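Local coordinates for protein alcohol dehydrogenase (Aeropyrum pernix, PDB 1H2B) that probably catalyses the NAD-dependent oxidation of alcohols, as a zinc-containing dehydrogenase of a hyperthermophilic archaeon, and binds zinc and the dinucleotide cofactor, at residues K179-T183 with G279-I283; V268-Y273 with G288-P293; L16-R20 with D134-E139. All blocks are in the same frame, centred on the assembly; numbering follows the deposited sequence.

Contact 1. Residues K179-T183 with G279-I283; sequences KAART and GRLII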
loop_
_atom_site.group_PDB
_atom_site.type_symbol
_atom_site.label_atom_id
_atom_site.label_comp_id
_atom_site.label_asym_id
_atom_site.label_seq_id
_atom_site.Cartn_x
_atom_site.Cartn_y
_atom_site.Cartn_z
ATOM N N LYS B 179 -6.530 9.892 0.527
ATOM C CA LYS B 179 -7.065 8.786 -0.260
ATOM C C LYS B 179 -6.806 9.006 -1.760
ATOM O O LYS B 179 -6.287 8.125 -2.455
ATOM C CB LYS B 179 -8.585 8.611 -0.047
ATOM C CG LYS B 179 -9.000 8.089 1.321
ATOM C CD LYS B 179 -10.504 7.927 1.272
ATOM C CE LYS B 179 -11.008 7.121 2.448
ATOM N NZ LYS B 179 -10.692 7.792 3.714
ATOM N N ALA B 180 -7.084 10.210 -2.247
ATOM C CA ALA B 180 -6.920 10.533 -3.662
ATOM C C ALA B 180 -5.484 10.329 -4.109
ATOM O O ALA B 180 -5.267 9.811 -5.215
ATOM C CB ALA B 180 -7.357 11.978 -3.935
ATOM N N ALA B 181 -4.534 10.797 -3.302
ATOM C CA ALA B 181 -3.123 10.882 -3.687
ATOM C C ALA B 181 -2.573 9.495 -4.019
ATOM O O ALA B 181 -1.662 9.363 -4.864
ATOM C CB ALA B 181 -2.349 11.484 -2.640
ATOM N N ARG B 182 -3.185 8.464 -3.438
ATOM C CA ARG B 182 -2.648 7.094 -3.579
ATOM C C ARG B 182 -2.586 6.609 -5.036
ATOM O O ARG B 182 -1.809 5.666 -5.373
ATOM C CB ARG B 182 -3.523 6.127 -2.761
ATOM C CG ARG B 182 -3.240 6.263 -1.280
ATOM C CD ARG B 182 -4.418 5.846 -0.407
ATOM N NE ARG B 182 -4.884 4.497 -0.722
ATOM C CZ ARG B 182 -6.097 4.030 -0.423
ATOM N NH1 ARG B 182 -6.990 4.843 0.185
ATOM N NH2 ARG B 182 -6.418 2.755 -0.743
ATOM N N THR B 183 -3.405 7.183 -5.905
ATOM C CA THR B 183 -3.414 6.792 -7.305
ATOM C C THR B 183 -3.235 7.971 -8.285
ATOM O O THR B 183 -3.577 7.870 -9.468
ATOM C CB THR B 183 -4.686 6.050 -7.685
ATOM O OG1 THR B 183 -5.854 6.854 -7.396
ATOM C CG2 THR B 183 -4.856 4.758 -6.858
ATOM N N GLY B 279 -10.890 4.543 -12.311
ATOM C CA GLY B 279 -11.166 5.795 -11.642
ATOM C C GLY B 279 -11.777 5.564 -10.255
ATOM O O GLY B 279 -12.375 4.519 -9.988
ATOM N N ARG B 280 -11.635 6.565 -9.410
ATOM C CA ARG B 280 -12.086 6.475 -8.010
ATOM C C ARG B 280 -12.853 7.707 -7.682
ATOM O O ARG B 280 -12.352 8.847 -7.881
ATOM C CB ARG B 280 -10.924 6.370 -7.066
ATOM C CG ARG B 280 -10.010 5.137 -7.319
ATOM C CD ARG B 280 -8.721 5.274 -6.596
ATOM N NE ARG B 280 -8.905 5.312 -5.141
ATOM C CZ ARG B 280 -8.124 5.939 -4.288
ATOM N NH1 ARG B 280 -7.088 6.649 -4.758
ATOM N NH2 ARG B 280 -8.389 5.918 -2.980
ATOM N N LEU B 281 -14.079 7.497 -7.201
ATOM C CA LEU B 281 -14.886 8.615 -6.689
ATOM C C LEU B 281 -14.792 8.615 -5.173
ATOM O O LEU B 281 -15.208 7.647 -4.524
ATOM C CB LEU B 281 -16.344 8.487 -7.163
ATOM C CG LEU B 281 -17.353 9.450 -6.503
ATOM C CD1 LEU B 281 -17.029 10.924 -6.765
ATOM C CD2 LEU B 281 -18.736 9.046 -7.031
ATOM N N ILE B 282 -14.261 9.692 -4.611
ATOM C CA ILE B 282 -14.201 9.825 -3.164
ATOM C C ILE B 282 -15.423 10.607 -2.749
ATOM O O ILE B 282 -15.617 11.756 -3.187
ATOM C CB ILE B 282 -12.914 10.546 -2.698
ATOM C CG1 ILE B 282 -11.645 9.969 -3.361
ATOM C CG2 ILE B 282 -12.860 10.548 -1.157
ATOM C CD1 ILE B 282 -11.497 8.520 -3.246
ATOM N N ILE B 283 -16.322 9.947 -2.018
ATOM C CA ILE B 283 -17.579 10.556 -1.571
ATOM C C ILE B 283 -17.394 11.151 -0.172
ATOM O O ILE B 283 -17.094 10.427 0.792
ATOM C CB ILE B 283 -18.707 9.499 -1.576
ATOM C CG1 ILE B 283 -18.932 9.066 -3.024
ATOM C CG2 ILE B 283 -20.010 10.057 -0.971
ATOM C CD1 ILE B 283 -19.871 7.819 -3.149
#
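Arg280 reaches from its strand to segment 179-183, on helix 166-181, and supplies every hydrogen bond of this contact. NH1 and NH2 both donate to one atom, the backbone oxygen of Lys179; the NH1 to Lys179 O distance is 2.9 Å, and the oxygen lies close to the guanidinium plane although both nitrogens stand above the plane of its carbonyl. NH1 also donates to Thr183 OG1 at 2.9 Å, the straightest of the three at 157°, again at the edge of the guanidinium. Since Lys179 O accepts from Arg182 N as well, three donors converge on this one carbonyl. Thr183 holds OG1 between its backbone N and carbonyl carbon (chi1 57°), which turns the oxygen to the arginine.

The setting is the Rossmann-type domain, in which strand 279-283 belongs to the six-stranded parallel sheet and helix 166-181 packs beside it. NE of Arg280 forms a salt bridge with Glu305 on the adjacent strand, so the guanidinium ties helix and sheet together.

Charge of like sign is also present: NH2 of Arg280 sits over one face of the Arg182 guanidinium, 3.6 Å from its NH1, the planes 59° apart. Apolar contact is lighter, with Lys179 CD 4.3 Å from Ile282 CG2, while NZ of Lys179 hydrogen-bonds Ser307 OG and forms a salt bridge with Glu301 of the second subunit.

Contact 2. Residues V268-Y273 with G288-P293; sequences VDYTPY and GELRFP. With NAJ (nicotinamide-adenine-dinucleotide (acidic form)), chain I.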
loop_
_atom_site.group_PDB
_atom_site.type_symbol
_atom_site.label_atom_id
_atom_site.label_comp_id
_atom_site.label_asym_id
_atom_site.label_seq_id
_atom_site.Cartn_x
_atom_site.Cartn_y
_atom_site.Cartn_z
ATOM N N VAL B 268 -24.210 13.618 -6.913
ATOM C CA VAL B 268 -24.046 12.156 -6.773
ATOM C C VAL B 268 -24.440 11.478 -8.083
ATOM O O VAL B 268 -23.915 10.424 -8.419
ATOM C CB VAL B 268 -24.870 11.696 -5.543
ATOM C CG1 VAL B 268 -24.995 10.172 -5.439
ATOM C CG2 VAL B 268 -24.237 12.235 -4.279
ATOM N N ASP B 269 -25.298 12.139 -8.832
ATOM C CA ASP B 269 -25.691 11.576 -10.111
ATOM C C ASP B 269 -24.662 11.734 -11.179
ATOM O O ASP B 269 -24.452 10.810 -11.936
ATOM C CB ASP B 269 -27.007 12.067 -10.549
ATOM C CG ASP B 269 -28.131 11.297 -9.827
ATOM O OD1 ASP B 269 -28.032 10.050 -9.475
ATOM O OD2 ASP B 269 -29.099 11.926 -9.568
ATOM N N TYR B 270 -23.989 12.891 -11.240
ATOM C CA TYR B 270 -23.031 13.060 -12.332
ATOM C C TYR B 270 -21.583 12.652 -12.019
ATOM O O TYR B 270 -20.823 12.283 -12.952
ATOM C CB TYR B 270 -23.078 14.488 -12.961
ATOM C CG TYR B 270 -22.458 15.658 -12.193
ATOM C CD1 TYR B 270 -21.060 15.814 -12.107
ATOM C CD2 TYR B 270 -23.278 16.666 -11.667
ATOM C CE1 TYR B 270 -20.520 16.892 -11.460
ATOM C CE2 TYR B 270 -22.749 17.775 -11.005
ATOM C CZ TYR B 270 -21.365 17.872 -10.920
ATOM O OH TYR B 270 -20.807 18.964 -10.300
ATOM N N THR B 271 -21.205 12.713 -10.738
ATOM C CA THR B 271 -19.779 12.491 -10.464
ATOM C C THR B 271 -19.252 11.098 -10.854
ATOM O O THR B 271 -18.150 11.005 -11.330
ATOM C CB THR B 271 -19.373 12.850 -9.036
ATOM O OG1 THR B 271 -20.250 12.211 -8.091
ATOM C CG2 THR B 271 -19.539 14.388 -8.822
ATOM N N PRO B 272 -20.011 10.000 -10.730
ATOM C CA PRO B 272 -19.477 8.702 -11.180
ATOM C C PRO B 272 -19.172 8.715 -12.669
ATOM O O PRO B 272 -18.274 7.995 -13.078
ATOM C CB PRO B 272 -20.608 7.708 -10.863
ATOM C CG PRO B 272 -21.415 8.407 -9.772
ATOM C CD PRO B 272 -21.349 9.896 -10.119
ATOM N N TYR B 273 -19.889 9.540 -13.465
ATOM C CA TYR B 273 -19.719 9.561 -14.901
ATOM C C TYR B 273 -18.495 10.387 -15.295
ATOM O O TYR B 273 -18.145 10.397 -16.497
ATOM C CB TYR B 273 -20.994 10.108 -15.565
ATOM C CG TYR B 273 -22.111 9.100 -15.492
ATOM C CD1 TYR B 273 -23.006 9.136 -14.450
ATOM C CD2 TYR B 273 -22.203 8.084 -16.419
ATOM C CE1 TYR B 273 -24.057 8.182 -14.353
ATOM C CE2 TYR B 273 -23.241 7.098 -16.322
ATOM C CZ TYR B 273 -24.126 7.179 -15.282
ATOM O OH TYR B 273 -25.118 6.233 -15.195
ATOM N N GLY B 288 -27.579 12.716 -0.937
ATOM C CA GLY B 288 -28.073 12.117 -2.174
ATOM C C GLY B 288 -27.942 10.601 -2.142
ATOM O O GLY B 288 -27.261 10.042 -1.271
ATOM N N GLU B 289 -28.616 9.914 -3.042
ATOM C CA GLU B 289 -28.512 8.462 -3.045
ATOM C C GLU B 289 -27.631 8.069 -4.218
ATOM O O GLU B 289 -27.854 8.515 -5.319
ATOM C CB GLU B 289 -29.900 7.822 -3.161
ATOM C CG GLU B 289 -29.808 6.302 -3.087
ATOM C CD GLU B 289 -30.466 5.684 -1.856
ATOM O OE1 GLU B 289 -30.666 6.386 -0.826
ATOM O OE2 GLU B 289 -30.783 4.475 -1.922
ATOM N N LEU B 290 -26.611 7.233 -3.993
ATOM C CA LEU B 290 -25.767 6.780 -5.111
ATOM C C LEU B 290 -26.578 5.808 -5.957
ATOM O O LEU B 290 -27.250 4.966 -5.381
ATOM C CB LEU B 290 -24.464 6.185 -4.508
ATOM C CG LEU B 290 -23.384 5.565 -5.390
ATOM C CD1 LEU B 290 -22.739 6.604 -6.287
ATOM C CD2 LEU B 290 -22.312 4.956 -4.478
ATOM N N ARG B 291 -26.582 5.945 -7.303
ATOM C CA ARG B 291 -27.302 5.049 -8.221
ATOM C C ARG B 291 -26.546 4.906 -9.525
ATOM O O ARG B 291 -26.480 5.838 -10.355
ATOM C CB ARG B 291 -28.726 5.482 -8.576
ATOM C CG ARG B 291 -29.171 6.853 -8.107
ATOM C CD ARG B 291 -30.676 6.974 -7.869
ATOM N NE ARG B 291 -31.072 7.020 -6.453
ATOM C CZ ARG B 291 -31.735 6.049 -5.820
ATOM N NH1 ARG B 291 -32.083 4.946 -6.467
ATOM N NH2 ARG B 291 -32.064 6.173 -4.535
ATOM N N PHE B 292 -25.934 3.754 -9.713
ATOM C CA PHE B 292 -25.033 3.602 -10.844
ATOM C C PHE B 292 -25.071 2.158 -11.313
ATOM O O PHE B 292 -25.095 1.258 -10.480
ATOM C CB PHE B 292 -23.609 3.987 -10.406
ATOM C CG PHE B 292 -22.633 4.170 -11.521
ATOM C CD1 PHE B 292 -22.690 5.288 -12.351
ATOM C CD2 PHE B 292 -21.611 3.266 -11.725
ATOM C CE1 PHE B 292 -21.756 5.496 -13.374
ATOM C CE2 PHE B 292 -20.659 3.486 -12.712
ATOM C CZ PHE B 292 -20.723 4.576 -13.544
ATOM N N PRO B 293 -25.095 1.883 -12.613
ATOM C CA PRO B 293 -25.182 0.481 -13.062
ATOM C C PRO B 293 -23.918 -0.352 -12.710
ATOM O O PRO B 293 -22.779 0.084 -12.967
ATOM C CB PRO B 293 -25.321 0.593 -14.600
ATOM C CG PRO B 293 -25.570 2.034 -14.892
ATOM C CD PRO B 293 -25.113 2.845 -13.734
HETATM P PA NAJ I . -20.780 24.124 1.399
HETATM O O1A NAJ I . -22.236 24.500 1.391
HETATM O O2A NAJ I . -19.747 25.117 1.956
HETATM O O5B NAJ I . -20.222 23.850 -0.072
HETATM C C5B NAJ I . -20.993 23.169 -1.071
HETATM C C4B NAJ I . -20.434 23.686 -2.386
HETATM O O4B NAJ I . -21.022 22.886 -3.432
HETATM C C3B NAJ I . -20.734 25.161 -2.649
HETATM O O3B NAJ I . -19.560 25.881 -3.058
HETATM C C2B NAJ I . -21.771 25.007 -3.753
HETATM O O2B NAJ I . -21.883 26.152 -4.612
HETATM C C1B NAJ I . -21.316 23.756 -4.517
HETATM N N9A NAJ I . -22.349 23.117 -5.330
HETATM C C8A NAJ I . -23.733 23.019 -5.131
HETATM N N7A NAJ I . -24.281 22.294 -6.144
HETATM C C5A NAJ I . -23.270 21.938 -6.988
HETATM C C6A NAJ I . -23.225 21.218 -8.157
HETATM N N6A NAJ I . -24.319 20.722 -8.751
HETATM N N1A NAJ I . -22.004 20.979 -8.732
HETATM C C2A NAJ I . -20.830 21.498 -8.214
HETATM N N3A NAJ I . -20.890 22.227 -7.078
HETATM C C4A NAJ I . -22.092 22.444 -6.482
HETATM O O3 NAJ I . -20.697 22.726 2.152
HETATM P PN NAJ I . -19.519 22.137 3.084
HETATM O O1N NAJ I . -19.707 22.565 4.466
HETATM O O2N NAJ I . -18.217 22.348 2.420
HETATM O O5D NAJ I . -19.944 20.588 3.080
HETATM C C5D NAJ I . -19.838 19.872 1.851
HETATM C C4D NAJ I . -20.543 18.532 1.993
HETATM O O4D NAJ I . -19.727 17.692 2.829
HETATM C C3D NAJ I . -21.893 18.609 2.705
HETATM O O3D NAJ I . -22.709 17.522 2.232
HETATM C C2D NAJ I . -21.521 18.359 4.173
HETATM O O2D NAJ I . -22.566 17.910 4.989
HETATM C C1D NAJ I . -20.467 17.261 3.946
HETATM N N1N NAJ I . -19.548 16.940 5.038
HETATM C C2N NAJ I . -19.038 15.675 5.038
HETATM C C3N NAJ I . -18.110 15.310 5.999
HETATM C C7N NAJ I . -17.604 13.905 6.029
HETATM O O7N NAJ I . -16.777 13.623 7.051
HETATM N N7N NAJ I . -17.850 12.970 5.107
HETATM C C4N NAJ I . -17.638 16.229 6.993
HETATM C C5N NAJ I . -18.077 17.572 6.819
HETATM C C6N NAJ I . -19.038 17.901 5.882
HETATM O O HOH W 1 -25.706 8.466 -8.632
HETATM O O HOH W 2 -25.092 8.025 -11.267
HETATM O O HOH W 3 -26.670 6.402 -13.072
#
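Phe292 meets Pro272 with a face and Tyr273 with its edge, and here the packing is close. Pro272 CB lies over the face of the phenylalanine ring, a CH-pi contact 3.9 Å from the ring centroid, while the edge of Phe292 turns to the face of Tyr273 in a T-shaped pair. CE1 of Phe292 comes within 3.5 Å of Tyr273 CZ, with the planes 66° apart. Phe292 has CG anti to its backbone N (chi1 -167°), and this brings the ring face against Pro272 CB. Toward the start of the strand, Val268 presses CG1 against the backbone of Glu289 and Leu290, and its 3.5 Å approach to Leu290 CA is tighter than usual for two carbons.

The other side is wet. Three waters stand where direct polar bonds between the segments are lacking: one accepts from Arg291 N and has Val268 O and Asp269 OD1 within hydrogen-bonding distance, more acceptors being near than it has protons; a second joins Asp269 O to Arg291 O, and the third lies 2.6 Å from Tyr273 OH and donates to Arg291 O. Asp269 touches only the aliphatic part of Arg291, OD1 to CG at 3.7 Å, and its OD2 is hydrogen-bonded to Gln265 NE2. Replacing Tyr273 by an alanine would probably leave the edge of Phe292 without its aromatic face and the third water without its phenolic partner.

On the same helical segment, Tyr270 OH is hydrogen-bonded to N1A of the NAD adenine at 2.8 Å. Helix 265-270 thus lies between the cofactor and strand 289-293, with Thr271 and Pro272 resting on Leu281 of strand 279-283, and strand 289-293 pairs antiparallel with a strand of the second subunit, carrying the sheet across the interface.

Contact 3. Residues L16-R20 with D134-E139; sequences LKAAR and DGGFAE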
loop_
_atom_site.group_PDB
_atom_site.type_symbol
_atom_site.label_atom_id
_atom_site.label_comp_id
_atom_site.label_asym_id
_atom_site.label_seq_id
_atom_site.Cartn_x
_atom_site.Cartn_y
_atom_site.Cartn_z
ATOM N N LEU B 16 -22.337 31.581 28.979
ATOM C CA LEU B 16 -23.505 30.663 29.074
ATOM C C LEU B 16 -24.598 30.932 28.022
ATOM O O LEU B 16 -25.704 30.418 28.143
ATOM C CB LEU B 16 -24.094 30.652 30.489
ATOM C CG LEU B 16 -23.223 30.980 31.726
ATOM C CD1 LEU B 16 -24.116 31.153 32.973
ATOM C CD2 LEU B 16 -22.109 29.950 32.001
ATOM N N LYS B 17 -24.292 31.737 27.003
ATOM C CA LYS B 17 -25.117 31.763 25.780
ATOM C C LYS B 17 -24.784 30.552 24.911
ATOM O O LYS B 17 -23.607 30.169 24.812
ATOM C CB LYS B 17 -24.868 33.034 24.970
ATOM C CG LYS B 17 -25.588 34.272 25.528
ATOM C CD LYS B 17 -27.118 34.076 25.591
ATOM C CE LYS B 17 -27.826 35.319 26.136
ATOM N NZ LYS B 17 -29.113 34.980 26.807
ATOM N N ALA B 18 -25.804 29.966 24.277
ATOM C CA ALA B 18 -25.583 28.865 23.322
ATOM C C ALA B 18 -26.633 28.856 22.196
ATOM O O ALA B 18 -27.755 29.274 22.402
ATOM C CB ALA B 18 -25.609 27.534 24.060
ATOM N N ALA B 19 -26.278 28.324 21.024
ATOM C CA ALA B 19 -27.250 28.144 19.930
ATOM C C ALA B 19 -27.684 26.689 19.897
ATOM O O ALA B 19 -26.861 25.778 19.647
ATOM C CB ALA B 19 -26.625 28.563 18.598
ATOM N N ARG B 20 -28.970 26.438 20.190
ATOM C CA ARG B 20 -29.434 25.070 20.421
ATOM C C ARG B 20 -30.562 24.644 19.537
ATOM O O ARG B 20 -31.454 25.436 19.232
ATOM C CB ARG B 20 -29.832 24.859 21.869
ATOM C CG ARG B 20 -28.850 25.497 22.835
ATOM C CD ARG B 20 -29.098 25.063 24.240
ATOM N NE ARG B 20 -28.416 23.811 24.560
ATOM C CZ ARG B 20 -28.773 23.000 25.541
ATOM N NH1 ARG B 20 -29.837 23.275 26.317
ATOM N NH2 ARG B 20 -28.072 21.915 25.756
ATOM N N ASP B 134 -23.770 18.361 23.199
ATOM C CA ASP B 134 -23.519 19.789 23.116
ATOM C C ASP B 134 -22.154 20.110 22.472
ATOM O O ASP B 134 -21.112 19.483 22.783
ATOM C CB ASP B 134 -23.502 20.415 24.487
ATOM C CG ASP B 134 -24.881 20.549 25.092
ATOM O OD1 ASP B 134 -25.871 20.644 24.330
ATOM O OD2 ASP B 134 -25.021 20.589 26.344
ATOM N N GLY B 135 -22.211 21.097 21.588
ATOM C CA GLY B 135 -21.062 21.591 20.832
ATOM C C GLY B 135 -20.587 23.006 21.103
ATOM O O GLY B 135 -20.744 23.595 22.215
ATOM N N GLY B 136 -19.947 23.588 20.078
ATOM C CA GLY B 136 -19.150 24.801 20.229
ATOM C C GLY B 136 -19.826 26.147 19.941
ATOM O O GLY B 136 -19.188 27.194 20.027
ATOM N N PHE B 137 -21.107 26.109 19.554
ATOM C CA PHE B 137 -21.824 27.380 19.350
ATOM C C PHE B 137 -22.274 27.897 20.720
ATOM O O PHE B 137 -23.470 27.943 21.032
ATOM C CB PHE B 137 -23.049 27.201 18.428
ATOM C CG PHE B 137 -22.720 26.833 16.998
ATOM C CD1 PHE B 137 -23.621 26.050 16.284
ATOM C CD2 PHE B 137 -21.571 27.325 16.363
ATOM C CE1 PHE B 137 -23.364 25.706 14.929
ATOM C CE2 PHE B 137 -21.285 27.000 15.040
ATOM C CZ PHE B 137 -22.181 26.193 14.322
ATOM N N ALA B 138 -21.291 28.234 21.557
ATOM C CA ALA B 138 -21.514 28.564 22.967
ATOM C C ALA B 138 -20.254 29.214 23.497
ATOM O O ALA B 138 -19.187 29.169 22.865
ATOM C CB ALA B 138 -21.823 27.306 23.786
ATOM N N GLU B 139 -20.345 29.800 24.680
ATOM C CA GLU B 139 -19.158 30.421 25.255
ATOM C C GLU B 139 -18.121 29.362 25.679
ATOM O O GLU B 139 -16.897 29.595 25.545
ATOM C CB GLU B 139 -19.579 31.283 26.466
ATOM C CG GLU B 139 -18.456 32.137 27.038
ATOM C CD GLU B 139 -18.847 33.009 28.236
ATOM O OE1 GLU B 139 -20.006 32.927 28.723
ATOM O OE2 GLU B 139 -17.969 33.781 28.705
HETATM O O HOH W 4 -22.205 33.401 27.133
HETATM O O HOH W 5 -27.184 20.188 27.747
#
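Ala18 and Ala138 pair in a single antiparallel bridge of the non-hydrogen-bonded type, their CA atoms 4.1 Å apart, where the first modelled strand meets a loop without regular structure. Two backbone hydrogen bonds flank the pair: Ala19 N donates to Phe137 O at 2.8 Å, and Glu139 N to Lys17 O at a longer 3.3 Å. The same two oxygens each take a CA-H...O contact, Phe137 O from Ala18 CA and Lys17 O from Ala138 CA. Phe137 is the centre of an inverse gamma turn, and its carbonyl meets the strand just where the loop bends.

Strand 17-21 is the middle strand of a small three-stranded antiparallel sheet, bonded to strand 29-32 and strand 75-76, so this loop of the GroES-like domain attaches to a strand that already has neighbours. Beyond the turn, the Phe137 side chain leads away from the strand to Leu77, Leu336 and Ile339, and lies about 9 Å from a bound zinc.

Small side chains fill the middle of the contact. Ala18 CB meets Ala138 CB at 3.8 Å, and Ala19 CB touches Phe137 CB. Charged groups hold its ends. Arg20 NH2 forms a salt bridge with Asp134 OD1 at 2.9 Å, the oxygen met on its syn side and lying at the edge of the guanidinium, whose plane is turned 57° from the carboxylate. A water bridges NH2 to Asp134 OD2. Thr76 secures both partners, its N bonding OD1 and its OG1 receiving NE of Arg20, which should help fix the rotation of each group. At the other end, Glu139 stretches its chain with CG anti to the backbone N (chi1 -172°) and reaches a water through OE1; that water accepts from Lys17 N.

Contacts 1 and 2 belong to the Rossmann-type domain and touch directly, as where Ile283 packs on Leu290; contact 3 lies across the chain's centre, about 21 Å from either at the nearest atoms. All three mix buried with accessible residues, but differently. Contact 1 relies on a buried arginine binding a helix to the sheet, contact 2 on apolar and aromatic packing with water along one side, and contact 3 on backbone pairing between charged ends, where exposed residues are most numerous. Contacts 1 and 2 both reach the second subunit, whereas the segments of contact 3 meet no other protein chain.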